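Long-range contacts in pectate lyase (Bacillus, PDB 3VMW), which probably cleaves pectate, the polygalacturonate of plant cell walls, by beta-elimination, and carries galacturonate units bound along its surface: residues N109-H114 with H136-S141; Y200-N205 with Y222-N227; P209-A214 with T229-R234; Y245-G250 with V283-P288. All blocks are in the same frame, centred on the assembly; numbering follows the deposited sequence.

Contact 1. Residues N109-H114 with H136-S141; sequences NVSIHH and HNEFYS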
# COMPACT_ATOMS: atom_id res chain seq x y z
N ASN A 109 5.28 -11.12 2.36
CA ASN A 109 6.07 -12.02 1.52
C ASN A 109 5.30 -12.63 0.34
O ASN A 109 5.53 -13.79 -0.02
CB ASN A 109 6.74 -13.14 2.36
CG ASN A 109 7.91 -13.76 1.63
OD1 ASN A 109 8.72 -13.04 1.03
ND2 ASN A 109 8.01 -15.11 1.67
N VAL A 110 4.41 -11.86 -0.28
CA VAL A 110 3.79 -12.35 -1.53
C VAL A 110 4.10 -11.42 -2.69
O VAL A 110 4.43 -10.24 -2.49
CB VAL A 110 2.27 -12.53 -1.40
CG1 VAL A 110 1.94 -13.58 -0.34
CG2 VAL A 110 1.56 -11.21 -1.08
N SER A 111 4.01 -11.96 -3.90
CA SER A 111 4.06 -11.16 -5.13
C SER A 111 2.67 -11.12 -5.75
O SER A 111 2.04 -12.15 -5.95
CB SER A 111 5.03 -11.78 -6.15
OG SER A 111 6.33 -11.86 -5.56
N ILE A 112 2.18 -9.92 -6.04
CA ILE A 112 0.87 -9.78 -6.62
C ILE A 112 1.06 -8.87 -7.79
O ILE A 112 1.58 -7.77 -7.63
CB ILE A 112 -0.14 -9.13 -5.62
CG1 ILE A 112 -0.15 -9.93 -4.30
CG2 ILE A 112 -1.53 -9.12 -6.26
CD1 ILE A 112 -1.19 -9.40 -3.26
N HIS A 113 0.65 -9.32 -8.98
CA HIS A 113 1.05 -8.61 -10.18
C HIS A 113 0.08 -8.78 -11.35
O HIS A 113 -0.70 -9.74 -11.42
CB HIS A 113 2.48 -9.03 -10.58
CG HIS A 113 2.60 -10.46 -11.03
ND1 HIS A 113 2.55 -10.84 -12.35
CD2 HIS A 113 2.80 -11.60 -10.32
CE1 HIS A 113 2.71 -12.15 -12.45
NE2 HIS A 113 2.87 -12.64 -11.23
N HIS A 114 0.13 -7.83 -12.27
CA HIS A 114 -0.71 -7.90 -13.47
C HIS A 114 -2.21 -8.06 -13.18
O HIS A 114 -2.93 -8.73 -13.91
CB HIS A 114 -0.22 -9.00 -14.43
CG HIS A 114 1.13 -8.71 -15.01
ND1 HIS A 114 2.30 -9.11 -14.40
CD2 HIS A 114 1.50 -8.02 -16.12
CE1 HIS A 114 3.33 -8.71 -15.12
NE2 HIS A 114 2.87 -8.04 -16.17
N HIS A 136 6.92 -6.49 3.03
CA HIS A 136 7.83 -7.41 2.33
C HIS A 136 7.13 -8.15 1.17
O HIS A 136 7.36 -9.35 0.96
CB HIS A 136 8.47 -8.41 3.31
CG HIS A 136 9.70 -7.89 4.00
ND1 HIS A 136 9.68 -7.41 5.30
CD2 HIS A 136 10.98 -7.75 3.57
CE1 HIS A 136 10.90 -7.00 5.64
NE2 HIS A 136 11.71 -7.19 4.61
N ASN A 137 6.30 -7.43 0.42
CA ASN A 137 5.68 -7.96 -0.79
C ASN A 137 6.29 -7.33 -2.03
O ASN A 137 7.08 -6.38 -1.94
CB ASN A 137 4.18 -7.70 -0.77
CG ASN A 137 3.53 -8.09 0.54
OD1 ASN A 137 3.06 -7.24 1.32
ND2 ASN A 137 3.49 -9.36 0.79
N GLU A 138 5.95 -7.88 -3.19
CA GLU A 138 6.34 -7.28 -4.47
C GLU A 138 5.08 -7.05 -5.33
O GLU A 138 4.30 -7.99 -5.55
CB GLU A 138 7.30 -8.23 -5.20
CG GLU A 138 7.36 -7.99 -6.68
CD GLU A 138 8.69 -7.40 -7.14
OE1 GLU A 138 9.74 -7.96 -6.74
OE2 GLU A 138 8.66 -6.40 -7.91
N PHE A 139 4.90 -5.83 -5.82
CA PHE A 139 3.73 -5.45 -6.59
C PHE A 139 4.16 -4.84 -7.92
O PHE A 139 4.99 -3.94 -7.95
CB PHE A 139 2.95 -4.37 -5.83
CG PHE A 139 2.57 -4.76 -4.42
CD1 PHE A 139 1.70 -5.81 -4.18
CD2 PHE A 139 3.06 -4.03 -3.33
CE1 PHE A 139 1.33 -6.15 -2.89
CE2 PHE A 139 2.70 -4.38 -2.01
CZ PHE A 139 1.83 -5.42 -1.79
N TYR A 140 3.58 -5.28 -9.03
CA TYR A 140 3.94 -4.73 -10.33
C TYR A 140 2.90 -5.02 -11.40
O TYR A 140 2.00 -5.84 -11.20
CB TYR A 140 5.34 -5.21 -10.78
CG TYR A 140 5.51 -6.73 -10.88
CD1 TYR A 140 5.32 -7.40 -12.09
CD2 TYR A 140 5.88 -7.48 -9.76
CE1 TYR A 140 5.49 -8.80 -12.19
CE2 TYR A 140 6.05 -8.87 -9.85
CZ TYR A 140 5.85 -9.51 -11.07
OH TYR A 140 6.01 -10.89 -11.15
N SER A 141 2.99 -4.29 -12.51
CA SER A 141 2.27 -4.66 -13.71
C SER A 141 3.18 -4.35 -14.91
O SER A 141 4.17 -5.04 -15.12
CB SER A 141 0.86 -4.00 -13.78
OG SER A 141 0.91 -2.57 -13.89

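Contact 2. Residues Y200-N205 with Y222-N227; sequences YFNNLN and YFKDIN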
# COMPACT_ATOMS: atom_id res chain seq x y z
N TYR A 200 10.44 0.28 -1.87
CA TYR A 200 11.13 0.61 -3.11
C TYR A 200 10.03 0.95 -4.12
O TYR A 200 9.20 0.08 -4.44
CB TYR A 200 11.86 -0.63 -3.60
CG TYR A 200 12.74 -0.43 -4.84
CD1 TYR A 200 13.51 0.69 -5.00
CD2 TYR A 200 12.80 -1.42 -5.85
CE1 TYR A 200 14.36 0.85 -6.11
CE2 TYR A 200 13.63 -1.27 -6.98
CZ TYR A 200 14.42 -0.13 -7.09
OH TYR A 200 15.26 0.06 -8.18
N PHE A 201 10.02 2.19 -4.61
CA PHE A 201 9.04 2.68 -5.58
C PHE A 201 9.80 2.97 -6.86
O PHE A 201 10.57 3.94 -6.92
CB PHE A 201 8.43 4.00 -5.08
CG PHE A 201 7.68 3.90 -3.77
CD1 PHE A 201 6.56 3.07 -3.64
CD2 PHE A 201 8.05 4.70 -2.68
CE1 PHE A 201 5.83 3.03 -2.43
CE2 PHE A 201 7.33 4.69 -1.47
CZ PHE A 201 6.21 3.85 -1.35
N ASN A 202 9.64 2.12 -7.88
CA ASN A 202 10.59 2.12 -9.00
C ASN A 202 9.89 1.98 -10.35
O ASN A 202 9.12 1.03 -10.58
CB ASN A 202 11.61 0.97 -8.85
CG ASN A 202 12.57 0.89 -10.01
OD1 ASN A 202 13.18 1.88 -10.40
ND2 ASN A 202 12.70 -0.29 -10.58
N ASN A 203 10.14 2.94 -11.24
CA ASN A 203 9.61 2.89 -12.60
C ASN A 203 8.09 2.95 -12.60
O ASN A 203 7.41 2.04 -13.09
CB ASN A 203 10.08 1.65 -13.37
CG ASN A 203 9.74 1.74 -14.89
OD1 ASN A 203 9.74 2.84 -15.44
ND2 ASN A 203 9.42 0.61 -15.53
N LEU A 204 7.57 4.05 -12.05
CA LEU A 204 6.15 4.23 -11.86
C LEU A 204 5.79 5.55 -12.55
O LEU A 204 6.66 6.42 -12.71
CB LEU A 204 5.84 4.39 -10.36
CG LEU A 204 6.33 3.23 -9.46
CD1 LEU A 204 6.14 3.57 -7.97
CD2 LEU A 204 5.63 1.91 -9.83
N ASN A 205 4.52 5.71 -12.92
CA ASN A 205 4.11 6.99 -13.50
C ASN A 205 3.67 8.00 -12.46
O ASN A 205 4.15 9.15 -12.46
CB ASN A 205 3.00 6.81 -14.53
CG ASN A 205 2.71 8.08 -15.29
OD1 ASN A 205 1.56 8.57 -15.32
ND2 ASN A 205 3.72 8.63 -15.93
N TYR A 222 12.71 4.50 -0.94
CA TYR A 222 13.60 4.80 -2.06
C TYR A 222 12.69 4.96 -3.29
O TYR A 222 12.07 3.99 -3.75
CB TYR A 222 14.55 3.61 -2.20
CG TYR A 222 15.59 3.69 -3.32
CD1 TYR A 222 15.91 4.89 -3.94
CD2 TYR A 222 16.26 2.54 -3.72
CE1 TYR A 222 16.87 4.94 -4.96
CE2 TYR A 222 17.19 2.56 -4.73
CZ TYR A 222 17.50 3.76 -5.35
OH TYR A 222 18.46 3.73 -6.33
N PHE A 223 12.56 6.19 -3.78
CA PHE A 223 11.78 6.51 -4.96
C PHE A 223 12.76 6.61 -6.13
O PHE A 223 13.79 7.33 -6.03
CB PHE A 223 11.13 7.90 -4.80
CG PHE A 223 10.13 8.02 -3.69
CD1 PHE A 223 8.76 8.10 -3.97
CD2 PHE A 223 10.54 8.13 -2.37
CE1 PHE A 223 7.84 8.24 -2.93
CE2 PHE A 223 9.61 8.27 -1.33
CZ PHE A 223 8.26 8.32 -1.61
N LYS A 224 12.48 5.90 -7.24
CA LYS A 224 13.41 5.88 -8.36
C LYS A 224 12.67 5.81 -9.68
O LYS A 224 11.74 4.98 -9.84
CB LYS A 224 14.34 4.67 -8.27
CG LYS A 224 15.40 4.55 -9.38
CD LYS A 224 16.15 3.22 -9.17
CE LYS A 224 17.25 3.01 -10.18
NZ LYS A 224 17.83 1.65 -10.00
N ASP A 225 13.07 6.68 -10.61
CA ASP A 225 12.55 6.63 -11.97
C ASP A 225 11.03 6.75 -11.95
O ASP A 225 10.31 5.89 -12.46
CB ASP A 225 13.01 5.35 -12.68
CG ASP A 225 14.49 5.36 -12.99
OD1 ASP A 225 15.12 6.46 -12.92
OD2 ASP A 225 15.04 4.27 -13.28
N ILE A 226 10.55 7.82 -11.33
CA ILE A 226 9.10 8.07 -11.30
C ILE A 226 8.80 9.08 -12.40
O ILE A 226 9.27 10.21 -12.37
CB ILE A 226 8.63 8.65 -9.95
CG1 ILE A 226 9.14 7.81 -8.77
CG2 ILE A 226 7.09 8.82 -9.89
CD1 ILE A 226 8.48 6.55 -8.58
N ASN A 227 8.01 8.67 -13.38
CA ASN A 227 7.90 9.43 -14.61
C ASN A 227 7.21 10.79 -14.49
O ASN A 227 7.70 11.78 -15.05
CB ASN A 227 7.23 8.59 -15.69
CG ASN A 227 7.26 9.26 -17.05
OD1 ASN A 227 8.33 9.43 -17.63
ND2 ASN A 227 6.07 9.63 -17.58
O HOH W 1 14.19 1.97 -12.98
O HOH W 2 9.89 5.72 -15.41

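Contact 3. Residues P209-A214 with T229-R234; sequences PLIRYA and TAINSR. With ADA (alpha-D-galactopyranuronic acid), chain B.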
# COMPACT_ATOMS: atom_id res chain seq x y z
N PRO A 209 2.18 8.28 -2.78
CA PRO A 209 0.83 7.90 -3.18
C PRO A 209 0.06 9.15 -3.61
O PRO A 209 0.55 10.29 -3.43
CB PRO A 209 0.18 7.45 -1.84
CG PRO A 209 1.23 7.78 -0.72
CD PRO A 209 2.20 8.78 -1.39
N LEU A 210 -1.15 8.93 -4.13
CA LEU A 210 -2.14 9.99 -4.23
C LEU A 210 -2.87 10.04 -2.88
O LEU A 210 -3.56 9.07 -2.51
CB LEU A 210 -3.13 9.65 -5.32
CG LEU A 210 -4.21 10.69 -5.74
CD1 LEU A 210 -5.03 10.16 -6.93
CD2 LEU A 210 -5.14 10.94 -4.59
N ILE A 211 -2.73 11.13 -2.14
CA ILE A 211 -3.31 11.19 -0.80
C ILE A 211 -4.39 12.27 -0.73
O ILE A 211 -4.11 13.43 -0.95
CB ILE A 211 -2.26 11.53 0.31
CG1 ILE A 211 -0.99 10.67 0.20
CG2 ILE A 211 -2.89 11.37 1.70
CD1 ILE A 211 0.16 11.31 1.02
N ARG A 212 -5.62 11.87 -0.39
CA ARG A 212 -6.69 12.83 -0.06
C ARG A 212 -6.98 12.74 1.44
O ARG A 212 -7.10 11.64 1.98
CB ARG A 212 -7.97 12.48 -0.82
CG ARG A 212 -7.90 12.53 -2.35
CD ARG A 212 -9.29 12.14 -2.90
NE ARG A 212 -9.52 12.47 -4.30
CZ ARG A 212 -9.24 11.69 -5.33
NH1 ARG A 212 -8.68 10.50 -5.14
NH2 ARG A 212 -9.54 12.11 -6.56
N TYR A 213 -7.09 13.90 2.09
CA TYR A 213 -7.53 14.06 3.49
C TYR A 213 -6.58 13.53 4.56
O TYR A 213 -6.42 14.18 5.63
CB TYR A 213 -8.93 13.46 3.72
CG TYR A 213 -9.94 14.04 2.76
CD1 TYR A 213 -10.43 15.31 2.95
CD2 TYR A 213 -10.37 13.31 1.64
CE1 TYR A 213 -11.34 15.88 2.05
CE2 TYR A 213 -11.28 13.89 0.73
CZ TYR A 213 -11.75 15.16 0.95
OH TYR A 213 -12.61 15.73 0.07
N ALA A 214 -5.97 12.38 4.29
CA ALA A 214 -5.32 11.58 5.33
C ALA A 214 -4.03 12.17 5.92
O ALA A 214 -3.32 12.94 5.25
CB ALA A 214 -5.02 10.19 4.81
N THR A 229 4.80 12.18 -11.39
CA THR A 229 4.76 12.77 -10.06
C THR A 229 4.83 11.69 -9.01
O THR A 229 4.47 10.53 -9.26
CB THR A 229 3.46 13.55 -9.85
OG1 THR A 229 2.37 12.64 -10.01
CG2 THR A 229 3.31 14.67 -10.90
N ALA A 230 5.30 12.04 -7.81
CA ALA A 230 5.33 11.03 -6.73
C ALA A 230 4.24 11.32 -5.69
O ALA A 230 3.10 10.94 -5.86
CB ALA A 230 6.72 10.96 -6.06
N ILE A 231 4.60 12.02 -4.62
CA ILE A 231 3.65 12.20 -3.53
C ILE A 231 2.71 13.37 -3.87
O ILE A 231 3.16 14.48 -4.07
CB ILE A 231 4.41 12.53 -2.25
CG1 ILE A 231 5.39 11.38 -1.93
CG2 ILE A 231 3.42 12.77 -1.09
CD1 ILE A 231 6.47 11.86 -0.88
N ASN A 232 1.41 13.09 -3.91
CA ASN A 232 0.43 14.08 -4.28
C ASN A 232 -0.50 14.31 -3.10
O ASN A 232 -1.27 13.42 -2.75
CB ASN A 232 -0.39 13.57 -5.48
CG ASN A 232 -1.33 14.63 -6.04
OD1 ASN A 232 -1.43 15.73 -5.48
ND2 ASN A 232 -2.04 14.31 -7.14
N SER A 233 -0.43 15.48 -2.48
CA SER A 233 -1.13 15.70 -1.22
C SER A 233 -2.28 16.66 -1.49
O SER A 233 -2.07 17.78 -1.89
CB SER A 233 -0.17 16.28 -0.17
OG SER A 233 -0.82 16.53 1.06
N ARG A 234 -3.50 16.17 -1.27
CA ARG A 234 -4.71 16.88 -1.71
C ARG A 234 -5.72 17.07 -0.59
O ARG A 234 -5.73 16.30 0.39
CB ARG A 234 -5.37 16.07 -2.83
CG ARG A 234 -4.57 16.09 -4.13
CD ARG A 234 -4.80 14.82 -4.95
NE ARG A 234 -6.05 14.89 -5.72
CZ ARG A 234 -6.22 14.33 -6.92
NH1 ARG A 234 -7.37 14.45 -7.58
NH2 ARG A 234 -5.21 13.63 -7.47
C1 ADA B . -5.43 10.10 -13.10
C2 ADA B . -6.76 9.45 -13.45
C3 ADA B . -7.89 10.42 -13.36
C4 ADA B . -7.96 11.11 -12.09
C5 ADA B . -6.62 11.73 -11.72
C6 ADA B . -6.54 12.34 -10.40
O2 ADA B . -6.62 9.00 -14.77
O3 ADA B . -9.13 9.69 -13.58
O4 ADA B . -8.31 10.15 -11.09
O5 ADA B . -5.50 10.76 -11.86
O6B ADA B . -7.44 13.13 -10.02
O6A ADA B . -5.52 12.14 -9.66
O HOH W 3 -10.44 14.71 -7.35

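Contact 4. Residues Y245-G250 with V283-P288; sequences YFDNVG and VFVNTP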
# COMPACT_ATOMS: atom_id res chain seq x y z
N TYR A 245 14.91 8.75 0.00
CA TYR A 245 15.88 8.98 -1.05
C TYR A 245 15.14 9.02 -2.39
O TYR A 245 14.45 8.03 -2.74
CB TYR A 245 16.91 7.83 -1.06
CG TYR A 245 18.14 8.17 -1.85
CD1 TYR A 245 19.24 8.72 -1.21
CD2 TYR A 245 18.19 7.99 -3.23
CE1 TYR A 245 20.34 9.06 -1.88
CE2 TYR A 245 19.35 8.35 -3.94
CZ TYR A 245 20.41 8.88 -3.24
OH TYR A 245 21.58 9.27 -3.83
N PHE A 246 15.25 10.13 -3.12
CA PHE A 246 14.60 10.26 -4.45
C PHE A 246 15.63 10.35 -5.55
O PHE A 246 16.57 11.14 -5.44
CB PHE A 246 13.76 11.56 -4.53
CG PHE A 246 12.65 11.65 -3.53
CD1 PHE A 246 11.35 11.31 -3.90
CD2 PHE A 246 12.89 12.12 -2.24
CE1 PHE A 246 10.28 11.43 -2.98
CE2 PHE A 246 11.85 12.24 -1.31
CZ PHE A 246 10.53 11.87 -1.68
N ASP A 247 15.46 9.57 -6.61
CA ASP A 247 16.40 9.58 -7.73
C ASP A 247 15.60 9.61 -9.03
O ASP A 247 14.84 8.68 -9.29
CB ASP A 247 17.28 8.32 -7.69
CG ASP A 247 18.20 8.20 -8.91
OD1 ASP A 247 18.71 7.11 -9.18
OD2 ASP A 247 18.40 9.20 -9.62
N ASN A 248 15.74 10.68 -9.80
CA ASN A 248 15.02 10.84 -11.07
C ASN A 248 13.50 10.77 -10.87
O ASN A 248 12.82 9.92 -11.47
CB ASN A 248 15.43 9.78 -12.08
CG ASN A 248 14.87 10.06 -13.48
OD1 ASN A 248 14.70 9.15 -14.29
ND2 ASN A 248 14.58 11.34 -13.77
N VAL A 249 12.97 11.66 -10.05
CA VAL A 249 11.56 11.56 -9.68
C VAL A 249 10.85 12.83 -10.16
O VAL A 249 11.16 13.93 -9.70
CB VAL A 249 11.42 11.44 -8.16
CG1 VAL A 249 9.95 11.60 -7.76
CG2 VAL A 249 11.95 10.08 -7.67
N GLY A 250 9.91 12.68 -11.10
CA GLY A 250 9.06 13.80 -11.50
C GLY A 250 9.48 14.38 -12.83
O GLY A 250 10.67 14.39 -13.17
N VAL A 283 16.70 13.29 0.44
CA VAL A 283 17.80 13.50 -0.48
C VAL A 283 17.20 13.43 -1.88
O VAL A 283 16.44 12.51 -2.19
CB VAL A 283 18.89 12.43 -0.30
CG1 VAL A 283 19.84 12.43 -1.51
CG2 VAL A 283 19.66 12.68 1.01
N PHE A 284 17.56 14.39 -2.73
CA PHE A 284 16.95 14.51 -4.05
C PHE A 284 18.04 14.49 -5.09
O PHE A 284 18.87 15.42 -5.14
CB PHE A 284 16.21 15.84 -4.17
CG PHE A 284 15.12 16.04 -3.16
CD1 PHE A 284 13.90 15.40 -3.30
CD2 PHE A 284 15.32 16.89 -2.08
CE1 PHE A 284 12.87 15.59 -2.35
CE2 PHE A 284 14.33 17.09 -1.13
CZ PHE A 284 13.09 16.46 -1.27
N VAL A 285 18.04 13.48 -5.95
CA VAL A 285 19.00 13.41 -7.03
C VAL A 285 18.22 13.48 -8.35
O VAL A 285 17.32 12.67 -8.57
CB VAL A 285 19.77 12.07 -6.99
CG1 VAL A 285 20.80 12.03 -8.09
CG2 VAL A 285 20.43 11.89 -5.60
N ASN A 286 18.58 14.42 -9.22
CA ASN A 286 17.85 14.66 -10.48
C ASN A 286 16.35 14.67 -10.23
O ASN A 286 15.58 13.99 -10.91
CB ASN A 286 18.15 13.54 -11.49
CG ASN A 286 19.55 13.63 -12.04
OD1 ASN A 286 20.23 14.63 -11.83
ND2 ASN A 286 19.98 12.60 -12.78
N THR A 287 15.95 15.42 -9.21
CA THR A 287 14.57 15.43 -8.78
C THR A 287 14.24 16.87 -8.39
O THR A 287 14.82 17.38 -7.42
CB THR A 287 14.41 14.52 -7.54
OG1 THR A 287 14.55 13.13 -7.92
CG2 THR A 287 13.06 14.75 -6.89
N PRO A 288 13.31 17.55 -9.12
CA PRO A 288 13.04 18.97 -8.83
C PRO A 288 12.75 19.20 -7.34
O PRO A 288 12.00 18.46 -6.72
CB PRO A 288 11.79 19.28 -9.68
CG PRO A 288 11.83 18.29 -10.80
CD PRO A 288 12.42 17.02 -10.18
O HOH W 4 13.27 14.04 -12.77

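Contact 1. Residues N109-H114 with H136-S141
H113 and Y140 lie side by side on neighbouring parallel strands and make the tightest part of this contact. In both, CG sits between the backbone N and the carbonyl carbon (chi1 67° and 57°), which sends the side chains the same way. Their rings are nearly parallel, at 9°, but displaced, so little of one covers the other. What covers the tyrosine face is H113 CB, 3.4 Å from the Y140 ring centroid, while Y140 OH lies over the centre of the imidazole. H114 brings its CE1 to the tyrosine's edge, and S141 CA lies over one face of the H114 ring.

Backbone hydrogen bonds join the parallel strands: I112 N to E138 O and H114 N to Y140 O are both 2.9 Å, whereas Y140 N to I112 O, at 3.5 Å, is weak. Toward the interior of this right-handed parallel beta-helix, I112 CB meets F139 CD1 at 4.1 Å, with I123 beneath both. Farther back on the same face as H113 and Y140 the packing is looser: S111 OG only comes within 3.8 Å of E138 CB. The bent glutamate chain leads its carboxylate close to that of E173, like charges that may favour a proton on one.

H113 ND1 and H114 ND1 are 2.7 Å apart in an almost straight hydrogen bond, and either may be the donor. Each ring also bonds through NE2 to a carboxylate, H113 to E91 and H114 to E142. If both carboxylates are ionised, three imidazole protons are needed, so one histidine is probably positively charged.

Contact 2. Residues Y200-N205 with Y222-N227
Y200 and Y222 both turn CG trans to the backbone N (chi1 -175° and 180°), and this lays their rings next to each other on the outer face of a parallel beta-helix sheet. Y200 CE1 reaches Y222 CD2 at 3.5 Å, with the planes inclined at 38°, in neither a stack nor an edge-to-face pair. K224 starts out the same way and stays extended to its amine, so that its CD passes the edge of the Y200 ring, 3.4 Å from Y200 OH. N202 OD1 flanks the same lysine chain. Helix 309-319 covers the two tyrosines through V316.

On the buried face F201 and F223 also run alongside each other. F201 CD2 sits above the F223 ring, toward its rim, and is 3.6 Å from F223 CE1. F246 stacks on F223 and F172 meets F201, so the phenylalanine row continues through neighbouring coils. Further along, I226 CD1 closes on L204 CD1 at 3.8 Å.

Backbone bonds hold the register, among them K224 N to F201 O at 2.8 Å and N227 N to L204 O at 2.7 Å. At N203 and D225 both chains take up left-handed backbone angles and turn a corner in step; just after this corner the bond from L204 N to D225 O is weak. The N203 amide bonds through ND2 to N174 OD1 of neighbouring strand 171-175. Its other end, N203 OD1, receives a bond of 2.9 Å from a water that also donates to D225 O.

Contact 3. Residues P209-A214 with T229-R234
R234 and R212 run side by side from adjacent strands toward a bound galacturonate, and R234 grips its carboxylate with two nearly straight bonds. R234 NH1 donates to O6B of the sugar acid at 2.8 Å and R234 NH2 to O6A at 2.7 Å, with the carboxylate carbon lying in the guanidinium plane at its edge. L210 walls this site: its CD1 is 3.4 Å from O6A of the sugar and 3.5 Å from R234 NH2. R212 does not copy the fork. Its guanidinium is turned 47° against that of R234, whose CZ lies over one face toward the rim, and R212 NH2 shares a water with R234 NH1, the bond to NH1 being weak. R207 adds a further bond to the same sugar.

A bend at chi3 (81°) swings the R234 head over L210, where S271 OG takes its NE. R212, extended as far as NE, is fixed by a salt bridge to D185 and a bond to G182 O. Both arginines rise from one face of parallel strands 210-212 and 231-234 of the beta-helix, the face that carries the substrate-binding groove in pectate lyases of this family. The opposite face packs inward, I211 CD1 meeting I231 CG2 at 4.1 Å above V239. R234 N to I211 O and I211 N to N232 O, both 2.8 Å, set the register, and N232 N reaches P209 O just after a cis peptide bond.

Contact 4. Residues Y245-G250 with V283-P288
F246 and F284 bring their rings together nearly parallel, 20° apart, but offset, meeting mainly where F246 CD2 is 3.5 Å from F284 CE1. In the plane of the F246 ring, at its edge, lies V283 O. On the other side of the sheet Y245 crosses two valines at a slant, with its CE1 3.4 Å from V283 CG1 and its OH at V285 CG2. Strand 283-285 is the outermost of this parallel beta-helix sheet, so the aromatic row ends at the partly exposed F284.

At the end of strand 283-285, V285 O accepts two bonds. N248 N comes in almost along the carbonyl direction at 2.8 Å, while T287 OG1 donates at 2.9 Å from well above the carbonyl plane. With its proton given to V285 O, the threonine hydroxyl in turn accepts from V249 N at 3.0 Å, apparently in place of a backbone acceptor. P288 has no N-H to offer, and its CD rests 3.4 Å from V249 O, a buried carbonyl oxygen that has no polar partner. One water donates to both G250 O and N286 O.

From the N terminus, contact 1 comes first, joining 109-114 to 136-141 and closing a loop of 21 residues before any other contact opens. Strand 171-175 then separates it, within one parallel sheet, from contact 2. Contacts 2 and 3 cross: 209-214 lies between the segments of contact 2, and 229-234 follows after contact 2 has closed. Contact 3 therefore pairs the same two coils on another face, near the bound sugars, and N205 O probably bonds to T229 N where they meet. Contact 4, in series, closes a loop of 32 residues at the sheet's far edge, its strand 245-249 lying directly beside 222-226 of contact 2.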